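Putative sugar ABC transporter, substrate-binding protein (Clostridium phytofermentans, PDB 4WZZ) probably serves as the substrate-binding component of a sugar ABC transporter and binds alpha-L-rhamnopyranose. Local coordinates at residues A[51-56]-A[309-314]; A[124-129]-A[145-150]. One frame throughout, in Å; residues are numbered along the deposited sequence.

In the fold
Both contacts lie in the lobe built on the mixed sheet that includes strands 56-60, 114-117 and 138-142. Contact 1 joins the first modelled residues, 51-56, to helix 299-315, and 252 residues separate its segments. Contact 2 is nested inside that long loop and links two neighbouring beta-alpha units of the same sheet. The two centres are 21 Å apart, and the nearest atoms are about 10 Å apart, so they do not touch. Contact 2 does not line the sugar pocket; the side chain of Leu125 is about 12 Å from the bound alpha-L-rhamnopyranose. Contact 1 is more peripheral, its centre about 23 Å from the centre of the chain, against 18 Å for contact 2.

Contact 1 of 2, residues A[51-56]-A[309-314]; sequences YATTAT and ASISLV
Ile311 fills the angle between Tyr51 and Thr53 and buries more surface here than any other residue. Its CG2 methyl is anti to the backbone N. That rotation carries it to the Tyr51 backbone, 3.5 Å from Tyr51 O. The same methyl meets the Tyr51 ring obliquely, with Ile311 CG2 3.9 Å from Tyr51 CD1. The other branch of the isoleucine passes the Thr53 methyl more loosely: Ile311 CD1 and Thr53 CG2 are 4.2 Å apart. Tyr57 of strand 56-60 also packs on Ile311, and this side chain is buried.

The Tyr51 ring reaches the helix at Ser312, again obliquely. Ser312 OG comes within 3.3 Å of Tyr51 CE1, but no hydrogen bond joins the two side chains. Each hydroxyl is engaged by a carbonyl: Ser312 OG with Tyr308 O, and Tyr51 OH with Thr327 O. The ring of Tyr308 meets the Tyr51 ring edge-to-face.

The other end is looser. A single methyl pair joins Ala55 CB to Val314 CG1 at 3.9 Å, and both residues are partly exposed to solvent. The loop is shaped by an ST turn, in which Ala55 N donates to Thr53 OG1 at 3.2 Å with an angle of 166°. Thr53 OG1 also bonds to Tyr57 OH. No hydrogen bond crosses between the two segments, so their direct contact rests on packing. Just beyond the segment, Asn315 ND2 bonds to Ala52 O and ties the loop to the end of helix 299-315. The arrangement is a chain start laid over a helix that covers the sheet, in the alpha/beta lobe of a periplasmic binding protein.

Contact 2 of 2, residues A[124-129]-A[145-150]; sequences ALEPAL and ATNANS
The start of helix 126-134 meets the loop after strand 138-142, beside the parallel strands of the mixed sheet. Glu126 and Asn147 make the one direct hydrogen bond across the contact. Asn147 ND2 donates to Glu126 OE1 at 3.0 Å, with an angle of 155°. The amide comes from above the carboxylate plane, and the two planes are 83° apart. An extended chain, with CG trans to N at chi1 176°, carries the Glu126 carboxylate to the loop. A water donates to Glu126 OE1 at 2.6 Å and accepts from Asn149 ND2 at 3.1 Å. Asp123 OD1 is a second partner of Asn147 ND2.

Ser150 OG donates to Asn147 OD1 at 2.7 Å, tying down the amide from within the loop. Ser150 OG also rests against Glu126 CB at 3.3 Å.

The inner side is apolar. Leu129 CD1 and Thr146 CG2 meet tip to tip at 3.5 Å, a tight methyl contact. Leu125 CD1 lies 4.1 Å from the same Thr146 methyl, and Ile117 of strand 114-117 touches both Leu125 and Thr146. The helix after strand 114-117 packs on the loop after the adjacent parallel strand 138-142, as in the Rossmann-like alpha/beta lobes of periplasmic binding proteins.

Contact 1 of 2, residues A[51-56]-A[309-314]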
ATOM      1  N   TYR A  51      19.998   3.352  17.510  1.00 33.07           N
ATOM      2  CA  TYR A  51      18.545   3.566  17.410  1.00 31.09           C
ATOM      3  C   TYR A  51      17.825   3.820  18.730  1.00 32.08           C
ATOM      4  O   TYR A  51      16.596   3.932  18.763  1.00 25.61           O
ATOM      5  CB  TYR A  51      17.871   2.407  16.664  1.00 35.43           C
ATOM      6  CG  TYR A  51      18.158   2.501  15.192  1.00 35.33           C
ATOM      7  CD1 TYR A  51      17.390   3.313  14.366  1.00 29.40           C
ATOM      8  CD2 TYR A  51      19.245   1.842  14.638  1.00 41.25           C
ATOM      9  CE1 TYR A  51      17.683   3.441  13.020  1.00 28.87           C
ATOM     10  CE2 TYR A  51      19.540   1.960  13.291  1.00 34.43           C
ATOM     11  CZ  TYR A  51      18.752   2.752  12.489  1.00 34.65           C
ATOM     12  OH  TYR A  51      19.064   2.863  11.151  1.00 38.18           O
ATOM     13  N   ALA A  52      18.565   3.910  19.827  1.00 29.86           N
ATOM     14  CA  ALA A  52      17.928   4.216  21.106  1.00 31.04           C
ATOM     15  C   ALA A  52      17.184   5.541  20.978  1.00 27.60           C
ATOM     16  O   ALA A  52      17.687   6.488  20.371  1.00 28.53           O
ATOM     17  CB  ALA A  52      18.962   4.279  22.216  1.00 31.04           C
ATOM     18  N   THR A  53      15.980   5.609  21.538  1.00 25.80           N
ATOM     19  CA  THR A  53      15.184   6.826  21.442  1.00 25.54           C
ATOM     20  C   THR A  53      14.312   6.896  22.674  1.00 25.66           C
ATOM     21  O   THR A  53      13.984   5.861  23.266  1.00 26.70           O
ATOM     22  CB  THR A  53      14.299   6.839  20.153  1.00 25.01           C
ATOM     23  OG1 THR A  53      13.592   8.084  20.036  1.00 24.21           O
ATOM     24  CG2 THR A  53      13.314   5.698  20.156  1.00 24.98           C
ATOM     25  N   THR A  54      13.961   8.099  23.092  1.00 26.41           N
ATOM     26  CA  THR A  54      12.923   8.242  24.111  1.00 26.16           C
ATOM     27  C   THR A  54      11.769   9.104  23.613  1.00 25.55           C
ATOM     28  O   THR A  54      10.929   9.544  24.396  1.00 25.82           O
ATOM     29  CB  THR A  54      13.478   8.841  25.414  1.00 30.98           C
ATOM     30  OG1 THR A  54      13.964  10.161  25.158  1.00 28.23           O
ATOM     31  CG2 THR A  54      14.620   7.973  25.966  1.00 28.85           C
ATOM     32  N   ALA A  55      11.694   9.286  22.300  1.00 24.80           N
ATOM     33  CA  ALA A  55      10.723  10.190  21.718  1.00 24.38           C
ATOM     34  C   ALA A  55       9.375   9.509  21.526  1.00 26.21           C
ATOM     35  O   ALA A  55       9.237   8.297  21.719  1.00 22.83           O
ATOM     36  CB  ALA A  55      11.241  10.718  20.390  1.00 24.89           C
ATOM     37  N   THR A  56       8.390  10.307  21.131  1.00 23.03           N
ATOM     38  CA  THR A  56       7.035   9.818  20.921  1.00 22.14           C
ATOM     39  C   THR A  56       6.674   9.910  19.436  1.00 21.24           C
ATOM     40  O   THR A  56       6.823  10.953  18.813  1.00 21.54           O
ATOM     41  CB  THR A  56       6.054  10.620  21.761  1.00 22.71           C
ATOM     42  OG1 THR A  56       6.349  10.412  23.157  1.00 23.58           O
ATOM     43  CG2 THR A  56       4.610  10.177  21.482  1.00 21.90           C
ATOM     44  N   ALA A 309      13.403   4.620  10.126  1.00 19.09           N
ATOM     45  CA  ALA A 309      13.634   5.886   9.443  1.00 21.22           C
ATOM     46  C   ALA A 309      13.134   7.053  10.291  1.00 23.08           C
ATOM     47  O   ALA A 309      13.773   8.114  10.350  1.00 23.16           O
ATOM     48  CB  ALA A 309      12.968   5.890   8.058  1.00 20.67           C
ATOM     49  N   SER A 310      12.013   6.848  10.982  1.00 20.53           N
ATOM     50  CA  SER A 310      11.486   7.857  11.886  1.00 20.13           C
ATOM     51  C   SER A 310      12.487   8.159  13.008  1.00 21.59           C
ATOM     52  O   SER A 310      12.748   9.312  13.337  1.00 25.25           O
ATOM     53  CB  SER A 310      10.189   7.362  12.527  1.00 20.89           C
ATOM     54  OG  SER A 310       9.188   7.186  11.542  1.00 19.91           O
ATOM     55  N   ILE A 311      13.022   7.106  13.617  1.00 22.22           N
ATOM     56  CA  ILE A 311      14.003   7.276  14.688  1.00 23.34           C
ATOM     57  C   ILE A 311      15.227   7.989  14.146  1.00 24.08           C
ATOM     58  O   ILE A 311      15.823   8.814  14.841  1.00 28.50           O
ATOM     59  CB  ILE A 311      14.418   5.941  15.301  1.00 23.56           C
ATOM     60  CG1 ILE A 311      13.216   5.296  16.005  1.00 25.53           C
ATOM     61  CG2 ILE A 311      15.548   6.148  16.329  1.00 25.24           C
ATOM     62  CD1 ILE A 311      13.429   3.853  16.404  1.00 24.34           C
ATOM     63  N   SER A 312      15.592   7.682  12.900  1.00 23.32           N
ATOM     64  CA  SER A 312      16.779   8.284  12.287  1.00 26.95           C
ATOM     65  C   SER A 312      16.597   9.781  12.054  1.00 27.01           C
ATOM     66  O   SER A 312      17.527  10.560  12.266  1.00 28.49           O
ATOM     67  CB  SER A 312      17.135   7.568  10.991  1.00 30.31           C
ATOM     68  OG  SER A 312      17.535   6.238  11.265  1.00 29.74           O
ATOM     69  N   LEU A 313      15.398  10.181  11.631  1.00 23.62           N
ATOM     70  CA  LEU A 313      15.032  11.595  11.564  1.00 30.01           C
ATOM     71  C   LEU A 313      15.083  12.290  12.926  1.00 32.86           C
ATOM     72  O   LEU A 313      15.615  13.402  13.040  1.00 28.86           O
ATOM     73  CB  LEU A 313      13.631  11.765  10.977  1.00 26.30           C
ATOM     74  CG  LEU A 313      13.436  11.493   9.486  1.00 25.23           C
ATOM     75  CD1 LEU A 313      11.952  11.490   9.149  1.00 22.89           C
ATOM     76  CD2 LEU A 313      14.180  12.501   8.604  1.00 27.60           C
ATOM     77  N   VAL A 314      14.525  11.653  13.955  1.00 25.52           N
ATOM     78  CA  VAL A 314      14.497  12.265  15.281  1.00 27.14           C
ATOM     79  C   VAL A 314      15.906  12.390  15.864  1.00 28.29           C
ATOM     80  O   VAL A 314      16.228  13.380  16.532  1.00 29.92           O
ATOM     81  CB  VAL A 314      13.594  11.465  16.259  1.00 33.36           C
ATOM     82  CG1 VAL A 314      13.784  11.943  17.716  1.00 28.11           C
ATOM     83  CG2 VAL A 314      12.125  11.562  15.844  1.00 30.17           C
TER

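Contact 2 of 2, residues A[124-129]-A[145-150]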
ATOM      1  N   ALA A 124      -4.307  17.316   0.349  1.00 26.40           N
ATOM      2  CA  ALA A 124      -5.241  17.871   1.327  1.00 23.53           C
ATOM      3  C   ALA A 124      -4.670  17.913   2.737  1.00 24.60           C
ATOM      4  O   ALA A 124      -5.118  18.704   3.570  1.00 27.65           O
ATOM      5  CB  ALA A 124      -6.547  17.080   1.306  1.00 27.47           C
ATOM      6  N   LEU A 125      -3.674  17.079   3.007  1.00 23.51           N
ATOM      7  CA  LEU A 125      -3.093  17.018   4.345  1.00 25.12           C
ATOM      8  C   LEU A 125      -2.018  18.078   4.569  1.00 24.10           C
ATOM      9  O   LEU A 125      -1.474  18.193   5.672  1.00 25.58           O
ATOM     10  CB  LEU A 125      -2.488  15.634   4.578  1.00 20.03           C
ATOM     11  CG  LEU A 125      -3.373  14.440   4.232  1.00 21.08           C
ATOM     12  CD1 LEU A 125      -2.580  13.175   4.479  1.00 22.97           C
ATOM     13  CD2 LEU A 125      -4.646  14.461   5.070  1.00 23.45           C
ATOM     14  N   GLU A 126      -1.703  18.848   3.527  1.00 25.71           N
ATOM     15  CA  GLU A 126      -0.517  19.686   3.562  1.00 27.18           C
ATOM     16  C   GLU A 126      -0.616  20.768   4.647  1.00 27.40           C
ATOM     17  O   GLU A 126       0.358  21.016   5.355  1.00 30.91           O
ATOM     18  CB  GLU A 126      -0.207  20.305   2.190  1.00 29.77           C
ATOM     19  CG  GLU A 126       0.986  21.277   2.245  1.00 29.04           C
ATOM     20  CD  GLU A 126       1.545  21.673   0.886  1.00 31.00           C
ATOM     21  OE1 GLU A 126       1.103  21.145  -0.162  1.00 29.56           O
ATOM     22  OE2 GLU A 126       2.452  22.527   0.882  1.00 31.11           O
ATOM     23  N   PRO A 127      -1.776  21.422   4.776  1.00 28.96           N
ATOM     24  CA  PRO A 127      -1.812  22.439   5.839  1.00 31.33           C
ATOM     25  C   PRO A 127      -1.588  21.870   7.245  1.00 32.99           C
ATOM     26  O   PRO A 127      -0.819  22.451   8.015  1.00 36.03           O
ATOM     27  CB  PRO A 127      -3.221  23.022   5.715  1.00 35.15           C
ATOM     28  CG  PRO A 127      -3.582  22.817   4.289  1.00 34.02           C
ATOM     29  CD  PRO A 127      -2.944  21.518   3.885  1.00 29.73           C
ATOM     30  N   ALA A 128      -2.237  20.758   7.576  1.00 28.14           N
ATOM     31  CA  ALA A 128      -2.094  20.205   8.916  1.00 28.02           C
ATOM     32  C   ALA A 128      -0.670  19.705   9.155  1.00 29.07           C
ATOM     33  O   ALA A 128      -0.109  19.891  10.245  1.00 29.02           O
ATOM     34  CB  ALA A 128      -3.097  19.102   9.144  1.00 26.92           C
ATOM     35  N   LEU A 129      -0.081  19.083   8.131  1.00 26.69           N
ATOM     36  CA  LEU A 129       1.262  18.540   8.257  1.00 26.40           C
ATOM     37  C   LEU A 129       2.301  19.647   8.295  1.00 27.91           C
ATOM     38  O   LEU A 129       3.342  19.519   8.950  1.00 28.31           O
ATOM     39  CB  LEU A 129       1.561  17.557   7.127  1.00 24.95           C
ATOM     40  CG  LEU A 129       0.720  16.279   7.188  1.00 23.44           C
ATOM     41  CD1 LEU A 129       1.029  15.389   5.979  1.00 22.19           C
ATOM     42  CD2 LEU A 129       0.953  15.534   8.517  1.00 24.65           C
ATOM     43  N   ALA A 145       1.863   8.100  -0.250  1.00 15.76           N
ATOM     44  CA  ALA A 145       2.654   9.316  -0.041  1.00 16.41           C
ATOM     45  C   ALA A 145       1.810  10.580   0.119  1.00 17.66           C
ATOM     46  O   ALA A 145       0.851  10.807  -0.627  1.00 17.11           O
ATOM     47  CB  ALA A 145       3.641   9.499  -1.199  1.00 17.05           C
ATOM     48  N   THR A 146       2.202  11.422   1.077  1.00 17.64           N
ATOM     49  CA  THR A 146       1.805  12.816   1.054  1.00 20.58           C
ATOM     50  C   THR A 146       2.671  13.455  -0.013  1.00 23.04           C
ATOM     51  O   THR A 146       3.652  12.861  -0.458  1.00 24.69           O
ATOM     52  CB  THR A 146       2.141  13.555   2.350  1.00 25.12           C
ATOM     53  OG1 THR A 146       3.556  13.476   2.574  1.00 31.60           O
ATOM     54  CG2 THR A 146       1.404  12.942   3.519  1.00 24.91           C
ATOM     55  N   ASN A 147       2.347  14.672  -0.404  1.00 23.59           N
ATOM     56  CA  ASN A 147       3.180  15.317  -1.410  1.00 25.90           C
ATOM     57  C   ASN A 147       4.589  15.645  -0.879  1.00 26.11           C
ATOM     58  O   ASN A 147       4.876  15.436   0.290  1.00 24.13           O
ATOM     59  CB  ASN A 147       2.471  16.516  -2.036  1.00 22.70           C
ATOM     60  CG  ASN A 147       2.278  17.676  -1.090  1.00 23.34           C
ATOM     61  OD1 ASN A 147       3.079  17.923  -0.186  1.00 26.42           O
ATOM     62  ND2 ASN A 147       1.195  18.402  -1.306  1.00 24.12           N
ATOM     63  N   ALA A 148       5.480  16.125  -1.747  1.00 22.56           N
ATOM     64  CA  ALA A 148       6.886  16.318  -1.368  1.00 23.63           C
ATOM     65  C   ALA A 148       7.088  17.443  -0.353  1.00 29.35           C
ATOM     66  O   ALA A 148       8.061  17.433   0.405  1.00 33.38           O
ATOM     67  CB  ALA A 148       7.726  16.597  -2.592  1.00 25.31           C
ATOM     68  N   ASN A 149       6.173  18.403  -0.360  1.00 25.30           N
ATOM     69  CA  ASN A 149       6.229  19.550   0.548  1.00 26.71           C
ATOM     70  C   ASN A 149       5.691  19.239   1.935  1.00 28.34           C
ATOM     71  O   ASN A 149       5.795  20.068   2.847  1.00 32.28           O
ATOM     72  CB  ASN A 149       5.417  20.708  -0.020  1.00 31.36           C
ATOM     73  CG  ASN A 149       6.114  21.394  -1.172  1.00 41.95           C
ATOM     74  OD1 ASN A 149       7.329  21.268  -1.338  1.00 46.76           O
ATOM     75  ND2 ASN A 149       5.350  22.122  -1.979  1.00 43.55           N
ATOM     76  N   SER A 150       5.106  18.057   2.087  1.00 25.01           N
ATOM     77  CA  SER A 150       4.419  17.677   3.312  1.00 27.51           C
ATOM     78  C   SER A 150       5.184  16.634   4.124  1.00 29.43           C
ATOM     79  O   SER A 150       4.640  16.083   5.079  1.00 36.09           O
ATOM     80  CB  SER A 150       3.027  17.124   2.955  1.00 27.37           C
ATOM     81  OG  SER A 150       2.213  18.131   2.368  1.00 29.78           O
TER
HETATM   82  O   HOH W   1       2.371  21.535  -2.358  1.00 32.64           O